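Local coordinates for putative redox protein (Lactobacillus casei, PDB 2QL8) that probably reduces organic hydroperoxides, as other members of the OsmC/Ohr family do, at residues His97-Val102 with Thr134-Thr139; Ser57-Ala62 with Cys121-Leu126; Thr15-Glu20 with Tyr27-Leu32. All coordinates share one frame; numbering follows the deposited sequence.

Interaction 1 (His97-Val102 with Thr134-Thr139)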
ATOM      1  N   HIS A  97       6.386  -5.189   8.830  1.00 16.28           N
ATOM      2  CA  HIS A  97       7.478  -6.166   8.956  1.00 17.01           C
ATOM      3  C   HIS A  97       7.331  -7.257   7.902  1.00 17.08           C
ATOM      4  O   HIS A  97       6.311  -7.974   7.888  1.00 17.53           O
ATOM      5  CB  HIS A  97       7.508  -6.799  10.357  1.00 17.87           C
ATOM      6  CG  HIS A  97       8.661  -7.740  10.516  1.00 19.56           C
ATOM      7  ND1 HIS A  97       9.968  -7.300  10.567  1.00 18.97           N
ATOM      8  CD2 HIS A  97       8.700  -9.089  10.614  1.00 22.47           C
ATOM      9  CE1 HIS A  97      10.766  -8.353  10.706  1.00 20.06           C
ATOM     10  NE2 HIS A  97      10.022  -9.444  10.717  1.00 19.90           N
ATOM     11  N   ALA A  98       8.335  -7.381   7.010  1.00 16.95           N
ATOM     12  CA  ALA A  98       8.274  -8.375   5.953  1.00 16.85           C
ATOM     13  C   ALA A  98       9.202  -9.554   6.319  1.00 17.68           C
ATOM     14  O   ALA A  98      10.288  -9.357   6.872  1.00 18.04           O
ATOM     15  CB  ALA A  98       8.712  -7.771   4.603  1.00 15.94           C
ATOM     16  N   GLN A  99       8.740 -10.748   5.969  1.00 16.57           N
ATOM     17  CA  GLN A  99       9.520 -11.975   6.115  1.00 18.24           C
ATOM     18  C   GLN A  99       9.615 -12.633   4.756  1.00 18.62           C
ATOM     19  O   GLN A  99       8.606 -12.840   4.076  1.00 17.98           O
ATOM     20  CB  GLN A  99       8.847 -12.909   7.132  1.00 19.75           C
ATOM     21  CG  GLN A  99       8.916 -12.390   8.548  1.00 20.02           C
ATOM     22  CD  GLN A  99       8.256 -13.321   9.514  1.00 24.76           C
ATOM     23  OE1 GLN A  99       7.269 -13.960   9.173  1.00 27.03           O
ATOM     24  NE2 GLN A  99       8.814 -13.428  10.702  1.00 26.29           N
ATOM     25  N   VAL A 100      10.836 -13.023   4.385  1.00 18.61           N
ATOM     26  CA  VAL A 100      11.097 -13.583   3.067  1.00 18.40           C
ATOM     27  C   VAL A 100      11.719 -14.970   3.262  1.00 18.15           C
ATOM     28  O   VAL A 100      12.676 -15.129   4.015  1.00 19.36           O
ATOM     29  CB  VAL A 100      12.071 -12.689   2.266  1.00 17.46           C
ATOM     30  CG1 VAL A 100      12.386 -13.343   0.885  1.00 18.83           C
ATOM     31  CG2 VAL A 100      11.484 -11.253   2.116  1.00 17.42           C
HETATM   32  N   MSE A 101      11.162 -15.943   2.562  1.00 18.37           N
HETATM   33  CA  MSE A 101      11.744 -17.296   2.503  1.00 21.16           C
HETATM   34  C   MSE A 101      12.049 -17.677   1.054  1.00 20.40           C
HETATM   35  O   MSE A 101      11.347 -17.257   0.141  1.00 20.58           O
HETATM   36  CB  MSE A 101      10.817 -18.320   3.157  1.00 21.86           C
HETATM   37  CG  MSE A 101       9.469 -18.507   2.474  1.00 23.13           C
HETATM   38 SE   MSE A 101       8.385 -19.760   3.433  0.75 29.19          SE
HETATM   39  CE  MSE A 101       9.385 -21.308   3.092  1.00 30.18           C
ATOM     40  N   VAL A 102      13.115 -18.469   0.836  1.00 22.23           N
ATOM     41  CA  VAL A 102      13.397 -19.043  -0.487  1.00 21.51           C
ATOM     42  C   VAL A 102      13.647 -20.512  -0.242  1.00 21.40           C
ATOM     43  O   VAL A 102      14.695 -20.864   0.226  1.00 22.82           O
ATOM     44  CB  VAL A 102      14.593 -18.365  -1.222  1.00 19.65           C
ATOM     45  CG1 VAL A 102      14.716 -18.914  -2.644  1.00 21.30           C
ATOM     46  CG2 VAL A 102      14.453 -16.810  -1.179  1.00 21.53           C
ATOM     47  N   THR A 134      10.677  -2.953   8.625  1.00 16.21           N
ATOM     48  CA  THR A 134      11.757  -3.934   8.788  1.00 17.87           C
ATOM     49  C   THR A 134      11.508  -5.145   7.903  1.00 16.80           C
ATOM     50  O   THR A 134      10.370  -5.458   7.541  1.00 17.62           O
ATOM     51  CB  THR A 134      11.878  -4.352  10.290  1.00 20.17           C
ATOM     52  OG1 THR A 134      10.596  -4.726  10.793  1.00 19.68           O
ATOM     53  CG2 THR A 134      12.432  -3.199  11.112  1.00 19.46           C
ATOM     54  N   ILE A 135      12.603  -5.859   7.585  1.00 18.97           N
ATOM     55  CA  ILE A 135      12.547  -7.020   6.736  1.00 18.07           C
ATOM     56  C   ILE A 135      13.557  -8.047   7.260  1.00 18.41           C
ATOM     57  O   ILE A 135      14.648  -7.665   7.702  1.00 22.34           O
ATOM     58  CB  ILE A 135      12.780  -6.652   5.220  1.00 19.95           C
ATOM     59  CG1 ILE A 135      12.598  -7.863   4.326  1.00 18.38           C
ATOM     60  CG2 ILE A 135      14.113  -5.964   5.006  1.00 21.02           C
ATOM     61  CD1 ILE A 135      12.473  -7.523   2.835  1.00 19.32           C
ATOM     62  N   GLU A 136      13.186  -9.309   7.174  1.00 17.43           N
ATOM     63  CA  GLU A 136      14.064 -10.395   7.595  1.00 20.83           C
ATOM     64  C   GLU A 136      13.870 -11.617   6.694  1.00 19.63           C
ATOM     65  O   GLU A 136      12.846 -11.785   6.057  1.00 20.31           O
ATOM     66  CB  GLU A 136      13.812 -10.760   9.059  1.00 24.08           C
ATOM     67  CG  GLU A 136      12.537 -11.443   9.273  1.00 23.77           C
ATOM     68  CD  GLU A 136      12.352 -11.988  10.714  1.00 26.32           C
ATOM     69  OE1 GLU A 136      13.313 -12.483  11.349  1.00 33.66           O
ATOM     70  OE2 GLU A 136      11.217 -11.962  11.186  1.00 25.05           O
ATOM     71  N   THR A 137      14.871 -12.512   6.730  1.00 19.03           N
ATOM     72  CA  THR A 137      14.859 -13.782   6.049  1.00 20.15           C
ATOM     73  C   THR A 137      14.538 -14.845   7.073  1.00 19.89           C
ATOM     74  O   THR A 137      15.084 -14.826   8.163  1.00 24.02           O
ATOM     75  CB  THR A 137      16.244 -14.070   5.418  1.00 21.64           C
ATOM     76  OG1 THR A 137      16.647 -12.941   4.622  1.00 20.72           O
ATOM     77  CG2 THR A 137      16.186 -15.344   4.585  1.00 20.28           C
ATOM     78  N   VAL A 138      13.643 -15.741   6.689  1.00 20.41           N
ATOM     79  CA  VAL A 138      13.202 -16.855   7.520  1.00 23.95           C
ATOM     80  C   VAL A 138      13.260 -18.160   6.741  1.00 25.95           C
ATOM     81  O   VAL A 138      13.314 -18.184   5.518  1.00 24.48           O
ATOM     82  CB  VAL A 138      11.779 -16.604   8.065  1.00 23.77           C
ATOM     83  CG1 VAL A 138      11.766 -15.299   8.869  1.00 25.42           C
ATOM     84  CG2 VAL A 138      10.729 -16.625   6.920  1.00 22.41           C
ATOM     85  N   THR A 139      13.243 -19.285   7.450  1.00 27.58           N
ATOM     86  CA  THR A 139      13.220 -20.564   6.735  1.00 28.53           C
ATOM     87  C   THR A 139      11.776 -20.997   6.436  1.00 28.62           C
ATOM     88  O   THR A 139      11.540 -21.693   5.464  1.00 32.90           O
ATOM     89  CB  THR A 139      13.993 -21.647   7.521  1.00 31.28           C
ATOM     90  OG1 THR A 139      13.359 -21.812   8.775  1.00 41.01           O
ATOM     91  CG2 THR A 139      15.418 -21.221   7.772  1.00 31.51           C
TER
HETATM   92  O   HOH W   1      14.469 -19.276   3.221  1.00 24.19           O
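His97 lies against Thr134 and Glu136 with its ring edge, and both ring nitrogens are used. ND1 shares a hydrogen bond with Thr134 OG1 at 2.7 Å, while NE2 donates to Glu136 OE2 at 2.8 Å, with OE2 close to the ring plane. With CG anti to the backbone N (chi1 -177°), the imidazole leans across to the other strand. Gln99 NE2 donates to the same OE2, at 2.9 Å. The two donors reach that oxygen from opposite faces of the carboxylate, well out of its plane, which probably restrains its rotation. Arg80 takes the other end of the amide, at OE1.

The backbone bonds zigzag between the strands: Ala98 N gives to Thr134 O and receives, at its O, from Glu136 N; Val100 repeats the pattern with Glu136 O and Val138 N. A water extends the junction by accepting from Val102 N and donating to Val138 O.

Apolar contacts occupy the other face. Ile135 CD1 lies 3.9 Å from Val100 CG2, and its CG1 is equally far from Ala98 CB; small and branched residues suit this face, where helices 48-70 and 107-120 pack. A largely apolar face, with Thr137 OG1 bonded to Thr114, set against the polar face that carries His97 and Glu136, marks a helix-covered sheet, whose parallel neighbours 91-102 and 133-137 are joined by a beta-alpha-beta crossover.

Interaction 2 (Ser57-Ala62 with Cys121-Leu126). With BEZ (benzoic acid), chain C.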
ATOM      1  N   SER A  57       3.707  -7.472   0.021  1.00 13.34           N
ATOM      2  CA  SER A  57       3.993  -8.904  -0.171  1.00 14.51           C
ATOM      3  C   SER A  57       4.061  -9.247  -1.657  1.00 12.83           C
ATOM      4  O   SER A  57       4.952  -9.993  -2.099  1.00 15.18           O
ATOM      5  CB  SER A  57       2.973  -9.781   0.601  1.00 14.92           C
ATOM      6  OG  SER A  57       1.640  -9.658   0.095  1.00 15.47           O
ATOM      7  N   THR A  58       3.111  -8.717  -2.443  1.00 12.86           N
ATOM      8  CA  THR A  58       3.075  -8.987  -3.883  1.00 13.15           C
ATOM      9  C   THR A  58       4.272  -8.386  -4.590  1.00 13.80           C
ATOM     10  O   THR A  58       4.869  -9.034  -5.474  1.00 14.82           O
ATOM     11  CB  THR A  58       1.729  -8.517  -4.490  1.00 14.01           C
ATOM     12  OG1 THR A  58       0.663  -9.222  -3.836  1.00 15.27           O
ATOM     13  CG2 THR A  58       1.656  -8.745  -5.991  1.00 15.63           C
ATOM     14  N   CYS A  59       4.615  -7.149  -4.215  1.00 13.90           N
ATOM     15  CA  CYS A  59       5.743  -6.487  -4.855  1.00 13.03           C
ATOM     16  C   CYS A  59       7.083  -7.183  -4.526  1.00 13.74           C
ATOM     17  O   CYS A  59       7.931  -7.429  -5.425  1.00 14.41           O
ATOM     18  CB  CYS A  59       5.804  -5.017  -4.475  1.00 15.24           C
ATOM     19  SG  CYS A  59       6.773  -3.997  -5.580  1.00 15.75           S
ATOM     20  N   LEU A  60       7.254  -7.540  -3.259  1.00 13.59           N
ATOM     21  CA  LEU A  60       8.449  -8.237  -2.849  1.00 13.45           C
ATOM     22  C   LEU A  60       8.566  -9.582  -3.565  1.00 14.78           C
ATOM     23  O   LEU A  60       9.647  -9.968  -4.034  1.00 15.14           O
ATOM     24  CB  LEU A  60       8.508  -8.427  -1.338  1.00 14.37           C
ATOM     25  CG  LEU A  60       9.000  -7.235  -0.512  1.00 13.88           C
ATOM     26  CD1 LEU A  60       8.636  -7.435   1.011  1.00 15.18           C
ATOM     27  CD2 LEU A  60      10.486  -6.890  -0.737  1.00 15.10           C
ATOM     28  N   GLU A  61       7.438 -10.292  -3.640  1.00 14.33           N
ATOM     29  CA  GLU A  61       7.403 -11.609  -4.260  1.00 13.87           C
ATOM     30  C   GLU A  61       7.746 -11.505  -5.765  1.00 14.89           C
ATOM     31  O   GLU A  61       8.502 -12.330  -6.307  1.00 14.70           O
ATOM     32  CB  GLU A  61       6.051 -12.280  -4.010  1.00 16.03           C
ATOM     33  CG  GLU A  61       5.907 -13.707  -4.632  1.00 15.73           C
ATOM     34  CD  GLU A  61       6.645 -14.798  -3.880  1.00 17.55           C
ATOM     35  OE1 GLU A  61       7.577 -14.491  -3.095  1.00 18.09           O
ATOM     36  OE2 GLU A  61       6.255 -15.988  -4.131  1.00 20.21           O
ATOM     37  N   ALA A  62       7.197 -10.495  -6.446  1.00 14.06           N
ATOM     38  CA  ALA A  62       7.506 -10.244  -7.875  1.00 15.03           C
ATOM     39  C   ALA A  62       8.976  -9.934  -8.055  1.00 14.38           C
ATOM     40  O   ALA A  62       9.635 -10.390  -9.009  1.00 16.32           O
ATOM     41  CB  ALA A  62       6.652  -9.107  -8.451  1.00 15.33           C
ATOM     42  N   CYS A 121      12.657  -3.586  -4.738  1.00 13.87           N
ATOM     43  CA  CYS A 121      11.201  -3.588  -4.687  1.00 13.56           C
ATOM     44  C   CYS A 121      10.657  -2.156  -4.546  1.00 12.83           C
ATOM     45  O   CYS A 121      11.025  -1.452  -3.599  1.00 13.52           O
ATOM     46  CB  CYS A 121      10.758  -4.442  -3.502  1.00 14.74           C
ATOM     47  SG  CYS A 121       9.021  -4.256  -2.992  1.00 16.18           S
ATOM     48  N   PRO A 122       9.837  -1.699  -5.523  1.00 12.76           N
ATOM     49  CA  PRO A 122       9.301  -0.324  -5.379  1.00 12.89           C
ATOM     50  C   PRO A 122       8.610   0.022  -4.063  1.00 12.60           C
ATOM     51  O   PRO A 122       8.796   1.128  -3.560  1.00 13.24           O
ATOM     52  CB  PRO A 122       8.380  -0.199  -6.588  1.00 14.95           C
ATOM     53  CG  PRO A 122       9.063  -1.076  -7.636  1.00 13.64           C
ATOM     54  CD  PRO A 122       9.558  -2.269  -6.874  1.00 14.12           C
ATOM     55  N   VAL A 123       7.815  -0.889  -3.536  1.00 13.52           N
ATOM     56  CA  VAL A 123       7.067  -0.557  -2.310  1.00 13.23           C
ATOM     57  C   VAL A 123       8.056  -0.491  -1.133  1.00 12.52           C
ATOM     58  O   VAL A 123       7.964   0.378  -0.280  1.00 14.17           O
ATOM     59  CB  VAL A 123       5.867  -1.498  -2.053  1.00 13.85           C
ATOM     60  CG1 VAL A 123       5.136  -1.088  -0.737  1.00 14.40           C
ATOM     61  CG2 VAL A 123       4.882  -1.501  -3.261  1.00 15.35           C
ATOM     62  N   SER A 124       9.015  -1.419  -1.119  1.00 13.15           N
ATOM     63  CA  SER A 124      10.047  -1.409  -0.120  0.50 12.83           C
ATOM     64  C   SER A 124      10.812  -0.065  -0.141  1.00 13.20           C
ATOM     65  O   SER A 124      11.075   0.539   0.900  1.00 15.58           O
ATOM     66  CB  SER A 124      10.924  -2.646  -0.353  0.50 12.89           C
ATOM     67  OG  SER A 124      11.942  -2.811   0.606  0.50 12.83           O
ATOM     68  N   LYS A 125      11.133   0.413  -1.351  1.00 13.52           N
ATOM     69  CA  LYS A 125      11.821   1.682  -1.472  1.00 14.91           C
ATOM     70  C   LYS A 125      10.969   2.848  -0.923  1.00 13.12           C
ATOM     71  O   LYS A 125      11.499   3.765  -0.296  1.00 15.40           O
ATOM     72  CB  LYS A 125      12.194   1.955  -2.927  1.00 15.89           C
ATOM     73  CG  LYS A 125      13.253   1.073  -3.487  1.00 17.91           C
ATOM     74  CD  LYS A 125      13.461   1.577  -4.984  1.00 23.92           C
ATOM     75  CE  LYS A 125      14.100   0.673  -5.816  1.00 27.99           C
ATOM     76  NZ  LYS A 125      14.376   1.314  -7.101  1.00 18.29           N
ATOM     77  N   LEU A 126       9.642   2.824  -1.150  1.00 13.12           N
ATOM     78  CA  LEU A 126       8.776   3.894  -0.626  1.00 13.95           C
ATOM     79  C   LEU A 126       8.792   3.917   0.899  1.00 14.55           C
ATOM     80  O   LEU A 126       8.635   4.975   1.467  1.00 16.66           O
ATOM     81  CB  LEU A 126       7.333   3.693  -1.077  1.00 13.79           C
ATOM     82  CG  LEU A 126       7.060   3.937  -2.571  1.00 12.52           C
ATOM     83  CD1 LEU A 126       5.571   3.593  -2.885  1.00 14.08           C
ATOM     84  CD2 LEU A 126       7.437   5.335  -3.065  1.00 14.70           C
TER
HETATM   85  C   BEZ C 143      13.259  -5.503 -10.695  1.00 17.96           C
HETATM   86  O1  BEZ C 143      13.806  -5.801 -11.821  1.00 20.33           O
HETATM   87  O2  BEZ C 143      13.863  -4.910  -9.888  1.00 13.64           O
HETATM   88  C1  BEZ C 143      11.833  -5.786 -10.368  1.00 18.48           C
HETATM   89  C2  BEZ C 143      11.155  -6.718 -11.173  1.00 18.75           C
HETATM   90  C3  BEZ C 143       9.816  -6.993 -10.899  1.00 21.71           C
HETATM   91  C4  BEZ C 143       9.180  -6.338  -9.835  1.00 21.13           C
HETATM   92  C5  BEZ C 143       9.874  -5.406  -9.049  1.00 18.72           C
HETATM   93  C6  BEZ C 143      11.181  -5.122  -9.272  1.00 17.48           C
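Cys59 and Cys121 meet sulfur to sulfur, SG to SG 3.4 Å, too far apart for a disulfide but in van der Waals contact. Both first torsions place SG anti to the backbone N (chi1 -161° for Cys59, 165° for Cys121), sending the sulfurs toward each other. Cys121 SG has a second role: as N-cap of helix 122-127 it accepts from Ser124 N at 3.4 Å, on a nearly straight line.

Packing is tight around this sulfur pair. Cys59 SG also touches Pro122 CD at 3.5 Å, Val123 CG2 covers Cys59 CB, and Leu60 reaches Cys121 CB with CD2 at 3.7 Å. Proline suits the first turn of a helix, where an N-H is not needed, and offers its CD methylene to Cys59 SG. The looser side leads to the ligand: benzoic acid approaches Pro122 CD with C5 at 3.8 Å, and Ala62 meets the same ring with CB. An ethanediol, probably from the crystallisation liquor, lies about 3 Å from the side chain of Cys59. Two cysteines so placed are consistent with the reactive pair of OsmC/Ohr peroxidases.

The short segments run at 122° to each other. Leu56 and Thr63, also on helix 48-70, extend the surface that Cys121 packs on; Leu60 reaches strands 77-88 and 133-137, and Phe94 of the second subunit covers Pro122 and Val123.

Interaction 3 (Thr15-Glu20 with Tyr27-Leu32). With EDO (1,2-ethanediol), chain D.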
ATOM      1  N   THR A  15      -5.403   4.115 -10.944  1.00 13.13           N
ATOM      2  CA  THR A  15      -6.031   4.980  -9.960  1.00 11.08           C
ATOM      3  C   THR A  15      -6.893   4.120  -9.021  1.00 12.22           C
ATOM      4  O   THR A  15      -7.396   3.063  -9.421  1.00 13.65           O
ATOM      5  CB  THR A  15      -6.862   6.145 -10.577  1.00 12.00           C
ATOM      6  OG1 THR A  15      -8.064   5.596 -11.140  1.00 14.98           O
ATOM      7  CG2 THR A  15      -6.093   6.951 -11.604  1.00 13.78           C
ATOM      8  N   ALA A  16      -7.075   4.630  -7.802  1.00 12.52           N
ATOM      9  CA  ALA A  16      -7.915   4.011  -6.768  1.00 12.41           C
ATOM     10  C   ALA A  16      -8.741   5.116  -6.114  1.00 13.25           C
ATOM     11  O   ALA A  16      -8.229   6.214  -5.853  1.00 12.42           O
ATOM     12  CB  ALA A  16      -7.070   3.323  -5.722  1.00 13.14           C
ATOM     13  N   ILE A  17     -10.013   4.821  -5.834  1.00 12.37           N
ATOM     14  CA  ILE A  17     -10.911   5.785  -5.211  1.00 13.07           C
ATOM     15  C   ILE A  17     -11.547   5.205  -3.947  1.00 13.69           C
ATOM     16  O   ILE A  17     -11.944   4.015  -3.931  1.00 14.25           O
ATOM     17  CB  ILE A  17     -11.994   6.248  -6.211  1.00 13.33           C
ATOM     18  CG1 ILE A  17     -11.355   6.965  -7.411  1.00 15.41           C
ATOM     19  CG2 ILE A  17     -13.053   7.117  -5.499  1.00 16.98           C
ATOM     20  CD1 ILE A  17     -12.335   7.355  -8.579  1.00 16.32           C
ATOM     21  N   ASN A  18     -11.677   6.052  -2.928  1.00 13.65           N
ATOM     22  CA  ASN A  18     -12.584   5.742  -1.831  1.00 13.48           C
ATOM     23  C   ASN A  18     -13.401   7.014  -1.569  1.00 13.37           C
ATOM     24  O   ASN A  18     -12.867   8.064  -1.211  1.00 13.73           O
ATOM     25  CB  ASN A  18     -11.845   5.258  -0.586  1.00 13.55           C
ATOM     26  CG  ASN A  18     -12.777   4.735   0.491  1.00 14.30           C
ATOM     27  OD1 ASN A  18     -13.872   5.273   0.710  1.00 17.07           O
ATOM     28  ND2 ASN A  18     -12.340   3.698   1.169  1.00 14.28           N
ATOM     29  N   ASP A  19     -14.705   6.906  -1.759  1.00 17.14           N
ATOM     30  CA  ASP A  19     -15.613   8.018  -1.489  1.00 18.42           C
ATOM     31  C   ASP A  19     -16.754   7.681  -0.535  1.00 17.88           C
ATOM     32  O   ASP A  19     -17.782   8.385  -0.495  1.00 21.26           O
ATOM     33  CB  ASP A  19     -16.085   8.575  -2.811  1.00 19.40           C
ATOM     34  CG  ASP A  19     -16.909   7.621  -3.630  1.00 24.36           C
ATOM     35  OD1 ASP A  19     -17.294   6.519  -3.188  1.00 22.59           O
ATOM     36  OD2 ASP A  19     -17.204   8.000  -4.774  1.00 30.08           O
ATOM     37  N   GLU A  20     -16.514   6.697   0.317  1.00 18.81           N
ATOM     38  CA  GLU A  20     -17.504   6.226   1.271  1.00 18.77           C
ATOM     39  C   GLU A  20     -17.101   6.339   2.731  1.00 21.19           C
ATOM     40  O   GLU A  20     -16.009   6.773   3.051  1.00 20.31           O
ATOM     41  CB  GLU A  20     -17.910   4.768   0.910  1.00 21.38           C
ATOM     42  CG  GLU A  20     -18.546   4.610  -0.462  1.00 20.58           C
ATOM     43  CD  GLU A  20     -18.821   3.164  -0.853  1.00 23.78           C
ATOM     44  OE1 GLU A  20     -19.277   2.376  -0.000  1.00 23.22           O
ATOM     45  OE2 GLU A  20     -18.545   2.806  -2.016  1.00 24.96           O
ATOM     46  N   TYR A  27     -12.204   1.196  -4.655  1.00 14.60           N
ATOM     47  CA  TYR A  27     -12.147   0.554  -5.953  1.00 14.10           C
ATOM     48  C   TYR A  27     -11.183   1.180  -6.921  1.00 14.40           C
ATOM     49  O   TYR A  27     -10.835   2.323  -6.844  1.00 14.76           O
ATOM     50  CB  TYR A  27     -13.544   0.516  -6.594  1.00 14.75           C
ATOM     51  CG  TYR A  27     -14.132   1.888  -6.895  1.00 15.27           C
ATOM     52  CD1 TYR A  27     -14.781   2.602  -5.919  1.00 15.49           C
ATOM     53  CD2 TYR A  27     -14.013   2.459  -8.155  1.00 18.61           C
ATOM     54  CE1 TYR A  27     -15.333   3.859  -6.205  1.00 16.65           C
ATOM     55  CE2 TYR A  27     -14.528   3.690  -8.436  1.00 17.70           C
ATOM     56  CZ  TYR A  27     -15.206   4.390  -7.450  1.00 16.96           C
ATOM     57  OH  TYR A  27     -15.766   5.633  -7.774  1.00 19.86           O
ATOM     58  N   ILE A  28     -10.760   0.330  -7.837  1.00 13.78           N
ATOM     59  CA  ILE A  28     -10.015   0.727  -9.025  1.00 13.81           C
ATOM     60  C   ILE A  28     -11.063   0.960 -10.117  1.00 13.76           C
ATOM     61  O   ILE A  28     -11.797   0.040 -10.467  1.00 16.14           O
ATOM     62  CB  ILE A  28      -9.064  -0.412  -9.494  1.00 13.50           C
ATOM     63  CG1 ILE A  28      -8.121  -0.883  -8.367  1.00 14.00           C
ATOM     64  CG2 ILE A  28      -8.282  -0.017 -10.752  1.00 14.82           C
ATOM     65  CD1 ILE A  28      -7.281   0.233  -7.741  1.00 13.38           C
ATOM     66  N   PRO A  29     -11.149   2.186 -10.635  1.00 15.87           N
ATOM     67  CA  PRO A  29     -12.100   2.420 -11.742  1.00 17.60           C
ATOM     68  C   PRO A  29     -11.796   1.449 -12.878  1.00 18.62           C
ATOM     69  O   PRO A  29     -10.632   1.335 -13.295  1.00 21.18           O
ATOM     70  CB  PRO A  29     -11.808   3.866 -12.137  1.00 18.42           C
ATOM     71  CG  PRO A  29     -11.359   4.508 -10.871  1.00 17.83           C
ATOM     72  CD  PRO A  29     -10.510   3.437 -10.196  1.00 15.93           C
ATOM     73  N   GLY A  30     -12.832   0.748 -13.345  1.00 19.54           N
ATOM     74  CA  GLY A  30     -12.645  -0.261 -14.385  1.00 21.48           C
ATOM     75  C   GLY A  30     -12.155  -1.604 -13.872  1.00 20.61           C
ATOM     76  O   GLY A  30     -11.976  -2.537 -14.664  1.00 25.17           O
ATOM     77  N   GLY A  31     -11.902  -1.713 -12.566  1.00 19.04           N
ATOM     78  CA  GLY A  31     -11.270  -2.892 -11.990  1.00 18.04           C
ATOM     79  C   GLY A  31     -11.838  -3.316 -10.644  1.00 19.64           C
ATOM     80  O   GLY A  31     -13.046  -3.177 -10.380  1.00 20.73           O
ATOM     81  N   LEU A  32     -10.952  -3.826  -9.790  1.00 17.65           N
ATOM     82  CA  LEU A  32     -11.296  -4.455  -8.505  1.00 18.27           C
ATOM     83  C   LEU A  32     -11.975  -3.472  -7.558  1.00 16.91           C
ATOM     84  O   LEU A  32     -11.496  -2.363  -7.362  1.00 18.14           O
ATOM     85  CB  LEU A  32     -10.014  -4.976  -7.833  1.00 18.26           C
ATOM     86  CG  LEU A  32     -10.079  -5.588  -6.426  1.00 19.06           C
ATOM     87  CD1 LEU A  32     -10.973  -6.869  -6.449  1.00 20.08           C
ATOM     88  CD2 LEU A  32      -8.677  -5.814  -5.822  1.00 21.36           C
TER
HETATM   89  C1  EDO D 144     -15.779   0.566 -10.992  1.00 36.86           C
HETATM   90  O1  EDO D 144     -15.237   1.278 -12.081  1.00 29.54           O
HETATM   91  C2  EDO D 144     -15.168  -0.832 -10.951  1.00 38.42           C
HETATM   92  O2  EDO D 144     -14.640  -1.068  -9.645  1.00 34.73           O
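Tyr27 O is gripped twice by the neighbouring strand: Ile17 N donates to it at 2.8 Å, and the CA-H of Ala16 comes up as a weaker partner. Tyr27 N answers by donating to Ile17 O at 2.9 Å, which makes Ile17 and Tyr27 an antiparallel, hydrogen-bonded pair and the single bridge between the segments.

The side chains of this pair lie alongside each other. Ile17 CB sits over one face of the tyrosine ring, 4.2 Å from its centroid and offset toward the rim, a CH-pi contact. Tyr27 CG stands between the backbone N and the carbonyl carbon (chi1 64°), which folds the ring back onto the isoleucine.

Beyond the bridge, Pro29 stands where the next backbone donor would come, but proline has no N-H. Its CD abuts Thr15 O at 3.2 Å, and Ile28 CD1 approaches the same oxygen, which is buried without a hydrogen-bonding partner in the model. Pro29 CG also meets Ile17 CD1 at 3.8 Å, while Ile28 CD1 packs on Ala16 CB.

From Ile28 to Gly31 the chain makes a type II turn, closed by Gly31 N donating to Ile28 O at 2.7 Å. Pro29 suits its second position, and Gly30 accommodates the positive phi of the third (82°). An ethanediol, probably from the crystallisation liquor, lies on this turn, accepting from Gly30 N and donating to Gly31 O.

At the other end Asn18 OD1 accepts from Glu20 N, an Asx turn where the strand ends. Residues 15-18 pair antiparallel with a strand of the second subunit, so the sheet runs on across the interface. The chemistry is consistent with a pairing that stops at Pro29, apolar contact carrying the association on to the turn.

Interactions 1 and 2 adjoin, their centres about 13 Å apart: Leu60 of interaction 2 lays CD1 on Ala98 CB at 3.6 Å and CD2 near Ile135 CD1, joining the cysteine pair to the apolar face of the sheet. The benzoic acid belongs to interaction 2, held by Arg120 and by Ala90 of the second subunit, and lies about 12 Å from the side chain of Ile135. Interaction 3 stands apart, its centre about 21 Å from that of interaction 2 and 31 Å from that of interaction 1. Its link is across the dimer: Asn18 bonds Thr58 of the second subunit, a residue on that subunit's counterpart of segment 57-62.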